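Local coordinates for putative transcriptional regulator protein, LacI family (Rhizobium etli, PDB 3MIZ) that probably binds cis-regulatory DNA and controls transcription as a repressor of the LacI family, at residues R132-L143 with D166-V177; N182-K193 with Q211-L221. One frame throughout, in Å; residues are numbered along the deposited sequence.

Interaction 1 of 2, residues R132-L143 with D166-V177; sequences RRIGYIRLNPIL and DLSISLGMDGPV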
loop_
_atom_site.group_PDB
_atom_site.type_symbol
_atom_site.label_atom_id
_atom_site.label_comp_id
_atom_site.label_asym_id
_atom_site.label_seq_id
_atom_site.Cartn_x
_atom_site.Cartn_y
_atom_site.Cartn_z
ATOM N N ARG A 132 -27.526 -12.462 -14.346
ATOM C CA ARG A 132 -27.952 -11.909 -15.623
ATOM C C ARG A 132 -28.101 -10.393 -15.566
ATOM O O ARG A 132 -28.093 -9.724 -16.601
ATOM C CB ARG A 132 -29.270 -12.566 -16.042
ATOM C CG ARG A 132 -29.194 -14.092 -16.128
ATOM C CD ARG A 132 -28.449 -14.550 -17.369
ATOM N NE ARG A 132 -28.432 -16.005 -17.524
ATOM C CZ ARG A 132 -27.501 -16.805 -17.013
ATOM N NH1 ARG A 132 -26.501 -16.295 -16.303
ATOM N NH2 ARG A 132 -27.557 -18.120 -17.222
ATOM N N ARG A 133 -28.262 -9.865 -14.356
ATOM C CA ARG A 133 -28.347 -8.422 -14.140
ATOM C C ARG A 133 -27.046 -8.126 -13.391
ATOM O O ARG A 133 -26.953 -8.369 -12.186
ATOM C CB ARG A 133 -29.534 -8.057 -13.249
ATOM C CG ARG A 133 -30.905 -8.335 -13.833
ATOM C CD ARG A 133 -31.974 -7.913 -12.833
ATOM N NE ARG A 133 -33.331 -8.032 -13.361
ATOM C CZ ARG A 133 -34.426 -7.754 -12.661
ATOM N NH1 ARG A 133 -34.324 -7.342 -11.404
ATOM N NH2 ARG A 133 -35.624 -7.885 -13.216
ATOM N N ILE A 134 -26.045 -7.620 -14.106
ATOM C CA ILE A 134 -24.739 -7.347 -13.506
ATOM C C ILE A 134 -24.379 -5.868 -13.459
ATOM O O ILE A 134 -24.639 -5.126 -14.405
ATOM C CB ILE A 134 -23.616 -8.064 -14.292
ATOM C CG1 ILE A 134 -23.989 -9.529 -14.531
ATOM C CG2 ILE A 134 -22.297 -7.945 -13.538
ATOM C CD1 ILE A 134 -24.095 -10.331 -13.278
ATOM N N GLY A 135 -23.769 -5.452 -12.352
ATOM C CA GLY A 135 -23.354 -4.070 -12.213
ATOM C C GLY A 135 -21.844 -3.985 -12.336
ATOM O O GLY A 135 -21.136 -4.953 -12.065
ATOM N N TYR A 136 -21.344 -2.832 -12.763
ATOM C CA TYR A 136 -19.909 -2.632 -12.902
ATOM C C TYR A 136 -19.608 -1.181 -12.530
ATOM O O TYR A 136 -20.119 -0.255 -13.159
ATOM C CB TYR A 136 -19.463 -2.900 -14.348
ATOM C CG TYR A 136 -17.961 -2.891 -14.528
ATOM C CD1 TYR A 136 -17.213 -4.068 -14.417
ATOM C CD2 TYR A 136 -17.275 -1.693 -14.728
ATOM C CE1 TYR A 136 -15.811 -4.046 -14.492
ATOM C CE2 TYR A 136 -15.879 -1.658 -14.800
ATOM C CZ TYR A 136 -15.155 -2.838 -14.677
ATOM O OH TYR A 136 -13.780 -2.797 -14.705
ATOM N N ILE A 137 -18.811 -0.982 -11.488
ATOM C CA ILE A 137 -18.449 0.365 -11.077
ATOM C C ILE A 137 -17.009 0.576 -11.531
ATOM O O ILE A 137 -16.072 -0.092 -11.065
ATOM C CB ILE A 137 -18.619 0.550 -9.559
ATOM C CG1 ILE A 137 -20.067 0.223 -9.166
ATOM C CG2 ILE A 137 -18.333 1.985 -9.175
ATOM C CD1 ILE A 137 -20.381 0.467 -7.703
ATOM N N ARG A 138 -16.866 1.496 -12.481
ATOM C CA ARG A 138 -15.603 1.824 -13.132
ATOM C C ARG A 138 -14.481 2.491 -12.357
ATOM O O ARG A 138 -14.689 3.439 -11.597
ATOM C CB ARG A 138 -15.886 2.695 -14.362
ATOM C CG ARG A 138 -16.839 2.070 -15.364
ATOM C CD ARG A 138 -17.280 3.096 -16.395
ATOM N NE ARG A 138 -16.152 3.621 -17.164
ATOM C CZ ARG A 138 -16.263 4.583 -18.077
ATOM N NH1 ARG A 138 -17.447 5.123 -18.327
ATOM N NH2 ARG A 138 -15.196 4.986 -18.754
ATOM N N LEU A 139 -13.276 1.989 -12.597
ATOM C CA LEU A 139 -12.064 2.541 -12.016
ATOM C C LEU A 139 -11.782 3.787 -12.868
ATOM O O LEU A 139 -12.334 3.928 -13.967
ATOM C CB LEU A 139 -10.920 1.531 -12.162
ATOM C CG LEU A 139 -9.511 1.907 -11.695
ATOM C CD1 LEU A 139 -9.491 2.140 -10.199
ATOM C CD2 LEU A 139 -8.549 0.786 -12.067
ATOM N N ASN A 140 -10.936 4.678 -12.358
ATOM C CA ASN A 140 -10.565 5.916 -13.050
ATOM C C ASN A 140 -10.374 5.698 -14.552
ATOM O O ASN A 140 -9.472 4.978 -14.964
ATOM C CB ASN A 140 -9.266 6.473 -12.459
ATOM C CG ASN A 140 -9.047 7.937 -12.808
ATOM O OD1 ASN A 140 -9.436 8.397 -13.882
ATOM N ND2 ASN A 140 -8.412 8.668 -11.905
ATOM N N PRO A 141 -11.219 6.327 -15.391
ATOM C CA PRO A 141 -11.154 6.205 -16.857
ATOM C C PRO A 141 -9.824 6.605 -17.497
ATOM O O PRO A 141 -9.530 6.206 -18.628
ATOM C CB PRO A 141 -12.301 7.094 -17.334
ATOM C CG PRO A 141 -13.272 7.027 -16.216
ATOM C CD PRO A 141 -12.386 7.131 -14.990
ATOM N N ILE A 142 -9.023 7.394 -16.788
ATOM C CA ILE A 142 -7.732 7.811 -17.324
ATOM C C ILE A 142 -6.796 6.609 -17.396
ATOM O O ILE A 142 -5.849 6.580 -18.185
ATOM C CB ILE A 142 -7.077 8.900 -16.438
ATOM C CG1 ILE A 142 -5.809 9.426 -17.116
ATOM C CG2 ILE A 142 -6.728 8.327 -15.078
ATOM C CD1 ILE A 142 -5.133 10.570 -16.368
ATOM N N LEU A 143 -7.076 5.613 -16.566
ATOM C CA LEU A 143 -6.269 4.411 -16.519
ATOM C C LEU A 143 -6.570 3.463 -17.666
ATOM O O LEU A 143 -7.722 3.079 -17.888
ATOM C CB LEU A 143 -6.485 3.689 -15.187
ATOM C CG LEU A 143 -5.979 4.448 -13.956
ATOM C CD1 LEU A 143 -6.267 3.652 -12.698
ATOM C CD2 LEU A 143 -4.483 4.683 -14.104
ATOM N N ASP A 166 -29.339 -5.053 -19.389
ATOM C CA ASP A 166 -29.240 -5.929 -18.225
ATOM C C ASP A 166 -28.090 -5.475 -17.334
ATOM O O ASP A 166 -27.921 -5.972 -16.216
ATOM C CB ASP A 166 -28.992 -7.377 -18.648
ATOM C CG ASP A 166 -30.092 -7.924 -19.534
ATOM O OD1 ASP A 166 -31.279 -7.708 -19.206
ATOM O OD2 ASP A 166 -29.764 -8.574 -20.549
ATOM N N LEU A 167 -27.302 -4.526 -17.830
ATOM C CA LEU A 167 -26.161 -4.034 -17.075
ATOM C C LEU A 167 -26.397 -2.695 -16.381
ATOM O O LEU A 167 -27.241 -1.896 -16.789
ATOM C CB LEU A 167 -24.935 -3.902 -17.987
ATOM C CG LEU A 167 -24.352 -5.084 -18.779
ATOM C CD1 LEU A 167 -24.609 -6.405 -18.062
ATOM C CD2 LEU A 167 -24.955 -5.108 -20.156
ATOM N N SER A 168 -25.640 -2.475 -15.312
ATOM C CA SER A 168 -25.683 -1.233 -14.553
ATOM C C SER A 168 -24.229 -0.786 -14.481
ATOM O O SER A 168 -23.471 -1.269 -13.641
ATOM C CB SER A 168 -26.216 -1.457 -13.134
ATOM O OG SER A 168 -27.628 -1.572 -13.107
ATOM N N ILE A 169 -23.841 0.123 -15.370
ATOM C CA ILE A 169 -22.470 0.609 -15.405
ATOM C C ILE A 169 -22.408 2.044 -14.908
ATOM O O ILE A 169 -23.183 2.893 -15.338
ATOM C CB ILE A 169 -21.893 0.523 -16.837
ATOM C CG1 ILE A 169 -22.028 -0.912 -17.350
ATOM C CG2 ILE A 169 -20.419 0.946 -16.837
ATOM C CD1 ILE A 169 -21.588 -1.124 -18.789
ATOM N N SER A 170 -21.493 2.310 -13.985
ATOM C CA SER A 170 -21.357 3.653 -13.432
ATOM C C SER A 170 -19.909 3.984 -13.120
ATOM O O SER A 170 -19.109 3.096 -12.839
ATOM C CB SER A 170 -22.166 3.774 -12.136
ATOM O OG SER A 170 -23.511 3.344 -12.310
ATOM N N LEU A 171 -19.571 5.270 -13.180
ATOM C CA LEU A 171 -18.227 5.701 -12.828
ATOM C C LEU A 171 -18.201 5.733 -11.309
ATOM O O LEU A 171 -19.223 6.001 -10.673
ATOM C CB LEU A 171 -17.942 7.113 -13.349
ATOM C CG LEU A 171 -17.702 7.290 -14.845
ATOM C CD1 LEU A 171 -17.612 8.780 -15.172
ATOM C CD2 LEU A 171 -16.427 6.570 -15.239
ATOM N N GLY A 172 -17.041 5.457 -10.726
ATOM C CA GLY A 172 -16.927 5.493 -9.281
ATOM C C GLY A 172 -15.964 6.587 -8.859
ATOM O O GLY A 172 -15.911 6.970 -7.695
HETATM N N MSE A 173 -15.205 7.107 -9.817
HETATM C CA MSE A 173 -14.235 8.142 -9.509
HETATM C C MSE A 173 -13.702 8.770 -10.780
HETATM O O MSE A 173 -13.875 8.234 -11.875
HETATM C CB MSE A 173 -13.059 7.530 -8.767
HETATM C CG MSE A 173 -12.278 6.610 -9.671
HETATM SE SE MSE A 173 -10.780 5.834 -8.790
HETATM C CE MSE A 173 -11.726 4.580 -7.642
ATOM N N ASP A 174 -13.027 9.898 -10.615
ATOM C CA ASP A 174 -12.425 10.609 -11.732
ATOM C C ASP A 174 -11.448 11.630 -11.182
ATOM O O ASP A 174 -11.451 11.923 -9.992
ATOM C CB ASP A 174 -13.498 11.290 -12.590
ATOM C CG ASP A 174 -14.406 12.202 -11.785
ATOM O OD1 ASP A 174 -13.898 13.133 -11.127
ATOM O OD2 ASP A 174 -15.634 11.992 -11.825
ATOM N N GLY A 175 -10.601 12.167 -12.050
ATOM C CA GLY A 175 -9.629 13.141 -11.601
ATOM C C GLY A 175 -8.225 12.569 -11.641
ATOM O O GLY A 175 -8.009 11.492 -12.206
ATOM N N PRO A 176 -7.244 13.267 -11.051
ATOM C CA PRO A 176 -5.855 12.798 -11.037
ATOM C C PRO A 176 -5.727 11.476 -10.282
ATOM O O PRO A 176 -6.267 11.329 -9.190
ATOM C CB PRO A 176 -5.110 13.930 -10.323
ATOM C CG PRO A 176 -5.985 15.144 -10.577
ATOM C CD PRO A 176 -7.363 14.579 -10.393
ATOM N N VAL A 177 -5.013 10.520 -10.867
ATOM C CA VAL A 177 -4.810 9.222 -10.229
ATOM C C VAL A 177 -4.181 9.415 -8.852
ATOM O O VAL A 177 -3.206 10.152 -8.703
ATOM C CB VAL A 177 -3.885 8.322 -11.079
ATOM C CG1 VAL A 177 -3.668 6.990 -10.380
ATOM C CG2 VAL A 177 -4.499 8.100 -12.454
HETATM O O HOH W 1 -14.915 5.952 -12.704
HETATM O O HOH W 2 -10.474 10.890 -14.466
#

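Interaction 2 of 2, residues N182-K193 with Q211-L221; sequences NYVFAAATEMLK and QIYIAAMALGL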
loop_
_atom_site.group_PDB
_atom_site.type_symbol
_atom_site.label_atom_id
_atom_site.label_comp_id
_atom_site.label_asym_id
_atom_site.label_seq_id
_atom_site.Cartn_x
_atom_site.Cartn_y
_atom_site.Cartn_z
ATOM N N ASN A 182 -13.672 10.895 -5.377
ATOM C CA ASN A 182 -14.145 9.525 -5.208
ATOM C C ASN A 182 -15.569 9.401 -4.661
ATOM O O ASN A 182 -15.867 9.873 -3.570
ATOM C CB ASN A 182 -13.147 8.788 -4.311
ATOM C CG ASN A 182 -13.462 7.315 -4.168
ATOM O OD1 ASN A 182 -14.557 6.946 -3.741
ATOM N ND2 ASN A 182 -12.499 6.462 -4.520
ATOM N N TYR A 183 -16.441 8.750 -5.428
ATOM C CA TYR A 183 -17.838 8.585 -5.026
ATOM C C TYR A 183 -18.335 7.156 -5.215
ATOM O O TYR A 183 -19.493 6.938 -5.591
ATOM C CB TYR A 183 -18.735 9.548 -5.824
ATOM C CG TYR A 183 -18.356 9.685 -7.286
ATOM C CD1 TYR A 183 -17.360 10.576 -7.682
ATOM C CD2 TYR A 183 -18.971 8.907 -8.273
ATOM C CE1 TYR A 183 -16.977 10.691 -9.021
ATOM C CE2 TYR A 183 -18.597 9.016 -9.618
ATOM C CZ TYR A 183 -17.595 9.912 -9.982
ATOM O OH TYR A 183 -17.198 10.029 -11.300
ATOM N N VAL A 184 -17.468 6.185 -4.942
ATOM C CA VAL A 184 -17.826 4.777 -5.108
ATOM C C VAL A 184 -19.011 4.386 -4.224
ATOM O O VAL A 184 -19.967 3.773 -4.698
ATOM C CB VAL A 184 -16.624 3.846 -4.785
ATOM C CG1 VAL A 184 -17.000 2.406 -5.052
ATOM C CG2 VAL A 184 -15.408 4.240 -5.635
ATOM N N PHE A 185 -18.950 4.744 -2.945
ATOM C CA PHE A 185 -20.034 4.415 -2.018
ATOM C C PHE A 185 -21.381 4.948 -2.513
ATOM O O PHE A 185 -22.385 4.221 -2.536
ATOM C CB PHE A 185 -19.749 5.002 -0.632
ATOM C CG PHE A 185 -20.845 4.755 0.370
ATOM C CD1 PHE A 185 -20.982 3.512 0.984
ATOM C CD2 PHE A 185 -21.761 5.761 0.675
ATOM C CE1 PHE A 185 -22.010 3.271 1.884
ATOM C CE2 PHE A 185 -22.800 5.532 1.576
ATOM C CZ PHE A 185 -22.926 4.282 2.182
ATOM N N ALA A 186 -21.398 6.221 -2.898
ATOM C CA ALA A 186 -22.620 6.863 -3.375
ATOM C C ALA A 186 -23.134 6.228 -4.658
ATOM O O ALA A 186 -24.343 6.069 -4.833
ATOM C CB ALA A 186 -22.385 8.363 -3.585
ATOM N N ALA A 187 -22.222 5.863 -5.553
ATOM C CA ALA A 187 -22.610 5.243 -6.812
ATOM C C ALA A 187 -23.179 3.844 -6.578
ATOM O O ALA A 187 -24.179 3.469 -7.180
ATOM C CB ALA A 187 -21.415 5.170 -7.751
ATOM N N ALA A 188 -22.537 3.078 -5.701
ATOM C CA ALA A 188 -22.983 1.717 -5.396
ATOM C C ALA A 188 -24.327 1.739 -4.684
ATOM O O ALA A 188 -25.156 0.847 -4.862
ATOM C CB ALA A 188 -21.951 1.011 -4.527
ATOM N N THR A 189 -24.534 2.755 -3.862
ATOM C CA THR A 189 -25.787 2.872 -3.131
ATOM C C THR A 189 -26.938 3.123 -4.106
ATOM O O THR A 189 -27.983 2.478 -4.024
ATOM C CB THR A 189 -25.708 4.005 -2.098
ATOM O OG1 THR A 189 -24.781 3.631 -1.069
ATOM C CG2 THR A 189 -27.079 4.258 -1.463
ATOM N N GLU A 190 -26.734 4.050 -5.035
ATOM C CA GLU A 190 -27.750 4.364 -6.035
ATOM C C GLU A 190 -28.069 3.122 -6.858
ATOM O O GLU A 190 -29.235 2.815 -7.119
ATOM C CB GLU A 190 -27.246 5.481 -6.956
ATOM C CG GLU A 190 -28.255 5.966 -7.994
ATOM C CD GLU A 190 -29.557 6.451 -7.375
ATOM O OE1 GLU A 190 -29.504 7.210 -6.380
ATOM O OE2 GLU A 190 -30.636 6.081 -7.892
HETATM N N MSE A 191 -27.019 2.405 -7.250
HETATM C CA MSE A 191 -27.145 1.196 -8.053
HETATM C C MSE A 191 -27.937 0.095 -7.350
HETATM O O MSE A 191 -28.743 -0.605 -7.967
HETATM C CB MSE A 191 -25.745 0.676 -8.398
HETATM C CG MSE A 191 -25.712 -0.529 -9.308
HETATM SE SE MSE A 191 -23.880 -1.084 -9.661
HETATM C CE MSE A 191 -23.372 0.371 -10.839
ATOM N N LEU A 192 -27.703 -0.055 -6.053
ATOM C CA LEU A 192 -28.374 -1.089 -5.273
ATOM C C LEU A 192 -29.795 -0.712 -4.857
ATOM O O LEU A 192 -30.568 -1.565 -4.408
ATOM C CB LEU A 192 -27.537 -1.418 -4.038
ATOM C CG LEU A 192 -26.233 -2.173 -4.326
ATOM C CD1 LEU A 192 -25.302 -2.123 -3.111
ATOM C CD2 LEU A 192 -26.566 -3.612 -4.700
ATOM N N LYS A 193 -30.138 0.563 -4.995
ATOM C CA LYS A 193 -31.473 1.015 -4.631
ATOM C C LYS A 193 -32.402 0.996 -5.836
ATOM O O LYS A 193 -33.597 1.254 -5.712
ATOM C CB LYS A 193 -31.425 2.417 -4.022
ATOM C CG LYS A 193 -30.889 2.433 -2.595
ATOM C CD LYS A 193 -31.135 3.763 -1.903
ATOM C CE LYS A 193 -30.381 4.899 -2.573
ATOM N NZ LYS A 193 -30.554 6.181 -1.830
ATOM N N GLN A 211 -15.877 0.049 -0.383
ATOM C CA GLN A 211 -17.044 0.934 -0.361
ATOM C C GLN A 211 -18.332 0.257 -0.813
ATOM O O GLN A 211 -19.419 0.604 -0.333
ATOM C CB GLN A 211 -16.785 2.171 -1.225
ATOM C CG GLN A 211 -15.650 3.031 -0.687
ATOM C CD GLN A 211 -15.495 4.325 -1.449
ATOM O OE1 GLN A 211 -16.421 5.144 -1.501
ATOM N NE2 GLN A 211 -14.326 4.523 -2.045
ATOM N N ILE A 212 -18.213 -0.696 -1.737
ATOM C CA ILE A 212 -19.373 -1.429 -2.243
ATOM C C ILE A 212 -19.886 -2.408 -1.168
ATOM O O ILE A 212 -21.089 -2.639 -1.045
ATOM C CB ILE A 212 -19.011 -2.194 -3.542
ATOM C CG1 ILE A 212 -18.505 -1.195 -4.592
ATOM C CG2 ILE A 212 -20.242 -2.923 -4.088
ATOM C CD1 ILE A 212 -17.961 -1.820 -5.852
ATOM N N TYR A 213 -18.973 -2.997 -0.402
ATOM C CA TYR A 213 -19.379 -3.912 0.670
ATOM C C TYR A 213 -20.186 -3.116 1.685
ATOM O O TYR A 213 -21.251 -3.548 2.126
ATOM C CB TYR A 213 -18.154 -4.498 1.383
ATOM C CG TYR A 213 -17.726 -5.867 0.897
ATOM C CD1 TYR A 213 -17.420 -6.096 -0.444
ATOM C CD2 TYR A 213 -17.565 -6.920 1.800
ATOM C CE1 TYR A 213 -16.959 -7.340 -0.876
ATOM C CE2 TYR A 213 -17.100 -8.164 1.382
ATOM C CZ TYR A 213 -16.798 -8.367 0.046
ATOM O OH TYR A 213 -16.318 -9.590 -0.364
ATOM N N ILE A 214 -19.663 -1.952 2.060
ATOM C CA ILE A 214 -20.324 -1.102 3.044
ATOM C C ILE A 214 -21.656 -0.578 2.515
ATOM O O ILE A 214 -22.647 -0.526 3.248
ATOM C CB ILE A 214 -19.406 0.068 3.467
ATOM C CG1 ILE A 214 -18.127 -0.508 4.109
ATOM C CG2 ILE A 214 -20.126 0.988 4.457
ATOM C CD1 ILE A 214 -17.173 0.527 4.623
ATOM N N ALA A 215 -21.682 -0.205 1.239
ATOM C CA ALA A 215 -22.913 0.281 0.632
ATOM C C ALA A 215 -24.001 -0.800 0.715
ATOM O O ALA A 215 -25.136 -0.526 1.090
ATOM C CB ALA A 215 -22.659 0.657 -0.822
ATOM N N ALA A 216 -23.646 -2.031 0.370
ATOM C CA ALA A 216 -24.609 -3.131 0.402
ATOM C C ALA A 216 -25.093 -3.456 1.817
ATOM O O ALA A 216 -26.302 -3.577 2.055
ATOM C CB ALA A 216 -24.004 -4.372 -0.246
HETATM N N MSE A 217 -24.159 -3.602 2.753
HETATM C CA MSE A 217 -24.518 -3.922 4.135
HETATM C C MSE A 217 -25.324 -2.806 4.796
HETATM O O MSE A 217 -26.194 -3.067 5.632
HETATM C CB MSE A 217 -23.256 -4.212 4.956
HETATM C CG MSE A 217 -22.496 -5.424 4.470
HETATM SE SE MSE A 217 -20.869 -5.741 5.470
HETATM C CE MSE A 217 -21.643 -6.745 6.946
ATOM N N ALA A 218 -25.043 -1.567 4.411
ATOM C CA ALA A 218 -25.751 -0.427 4.971
ATOM C C ALA A 218 -27.219 -0.437 4.549
ATOM O O ALA A 218 -28.041 0.279 5.127
ATOM C CB ALA A 218 -25.083 0.873 4.527
ATOM N N LEU A 219 -27.541 -1.244 3.542
ATOM C CA LEU A 219 -28.914 -1.354 3.047
ATOM C C LEU A 219 -29.540 -2.669 3.497
ATOM O O LEU A 219 -30.618 -3.045 3.035
ATOM C CB LEU A 219 -28.946 -1.277 1.513
ATOM C CG LEU A 219 -28.560 0.049 0.852
ATOM C CD1 LEU A 219 -28.460 -0.156 -0.657
ATOM C CD2 LEU A 219 -29.592 1.117 1.179
ATOM N N GLY A 220 -28.844 -3.370 4.389
ATOM C CA GLY A 220 -29.346 -4.631 4.903
ATOM C C GLY A 220 -29.128 -5.828 4.001
ATOM O O GLY A 220 -29.665 -6.906 4.258
ATOM N N LEU A 221 -28.348 -5.658 2.939
ATOM C CA LEU A 221 -28.090 -6.766 2.026
ATOM C C LEU A 221 -26.922 -7.618 2.522
ATOM O O LEU A 221 -25.940 -7.088 3.043
ATOM C CB LEU A 221 -27.784 -6.236 0.621
ATOM C CG LEU A 221 -28.930 -5.474 -0.058
ATOM C CD1 LEU A 221 -28.456 -4.870 -1.372
ATOM C CD2 LEU A 221 -30.094 -6.428 -0.297
HETATM O O HOH W 3 -16.639 7.775 -1.707
HETATM O O HOH W 4 -25.675 2.137 1.085
#

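Interaction 1 of 2, residues R132-L143 with D166-V177
Asn140 ND2, just beyond the end of its strand, donates to Gly175 O at 2.9 Å and is also hydrogen-bonded to Glu180 OE2. The bond to Gly175 is nearly straight (173°), the acceptor lying in the amide plane while the nitrogen stands above the plane of the Gly175 carbonyl. OD1 of Asn140 takes the backbone N of Ile142, closing an Asx turn, and a proton from a water that accepts from Gly175 N. With CG anti to the backbone N (chi1 -162°), the amide is swung across to the facing chain.

Upstream, 134-138 and 167-171 run parallel in the ladder of a beta-alpha-beta unit. Tyr136 N to Ser168 O and Arg138 N to Ser170 O are both 2.8 Å. At the end of this ladder Gly172 N still reaches Arg138 O, at 3.2 Å, and a second water joins Arg138 O to Gly172 N and Met173 O.

Side chains add a second layer. Leu171 CD2 lies over one face of the Arg138 guanidinium, 3.5 Å from CZ and offset toward the rim, and also presses on Pro141 CG at 3.3 Å, a tight carbon contact. A bend at chi3 (61°) turns the guanidinium against Leu171. Arg138 CD meets Ile169 CG2 at 3.8 Å. Farther on, Val177 CG2 touches Ile142 and Leu143. The chemistry thus implies a change of means along one contact: beyond the regular ladder, direct peptide bonds are supplemented by two waters and by the Asn140 amide, which binds peptide groups of both chains.

Interaction 2 of 2, residues N182-K193 with Q211-L221
Two helices that cover the same face of a Rossmann-like sheet meet here, 184-192 crossing the C-terminal part of 206-217 at -43° with 8.3 Å between their axes. Gln211 ties the start of the first helix to the second. Its NE2 donates to Asn182 OD1 at 3.0 Å, and its OE1 accepts Phe185 N at 2.9 Å from above the amide plane. Asn182 OD1 also receives Val184 N in an Asx turn, the two donors arriving from opposite faces of its plane. An extended chain beyond CG (chi2 -174°) carries the Gln211 amide past Val184, whose side chain crosses it at about a right angle.

Alanines let the helices close up: Ala188 CB meets Ala215 CB at 3.8 Å. Beside them the Phe185 ring brings CE1 to 3.4 Å from Ala215 CA, while Ile214 C sits at its edge and Thr189 OG1 over the centre of one face. That hydroxyl donates to Phe185 O, and a water joins it to Ala215 O. Farther along, Leu192 places CD1 3.7 Å from Ala216 CA and CB against Leu219 CD1, next to the Schellman motif that closes the second helix, with Gly220 as its C-prime residue.

Beneath this pair, Ala188 and Ile212 both rest on Ile137 of strand 134-138, and Leu192 and Ile212 touch strand 200-203; on another side, Lys243 of the second subunit packs on Phe185 and Gln211.

Interaction 1 closes before interaction 2 opens along the chain, and their centres lie about 13 Å apart within the same periplasmic-binding-protein-like domain. The first supplies neighbouring strands of a mixed sheet, 134-138 and 167-174; the second supplies helices 184-192 and 206-217, which pack on that sheet. The two touch directly: Tyr183, just before helix 184-192, probably hydrogen-bonds through its OH to Asp174 OD2 and through its backbone N to Gly172 O, while Met191 packs on Ser168. Helix 144-160, which links the strands of interaction 1, packs on the opposite face of the sheet. The sheet is thus sandwiched between helices on its two faces, with one helix layer also reaching the second subunit.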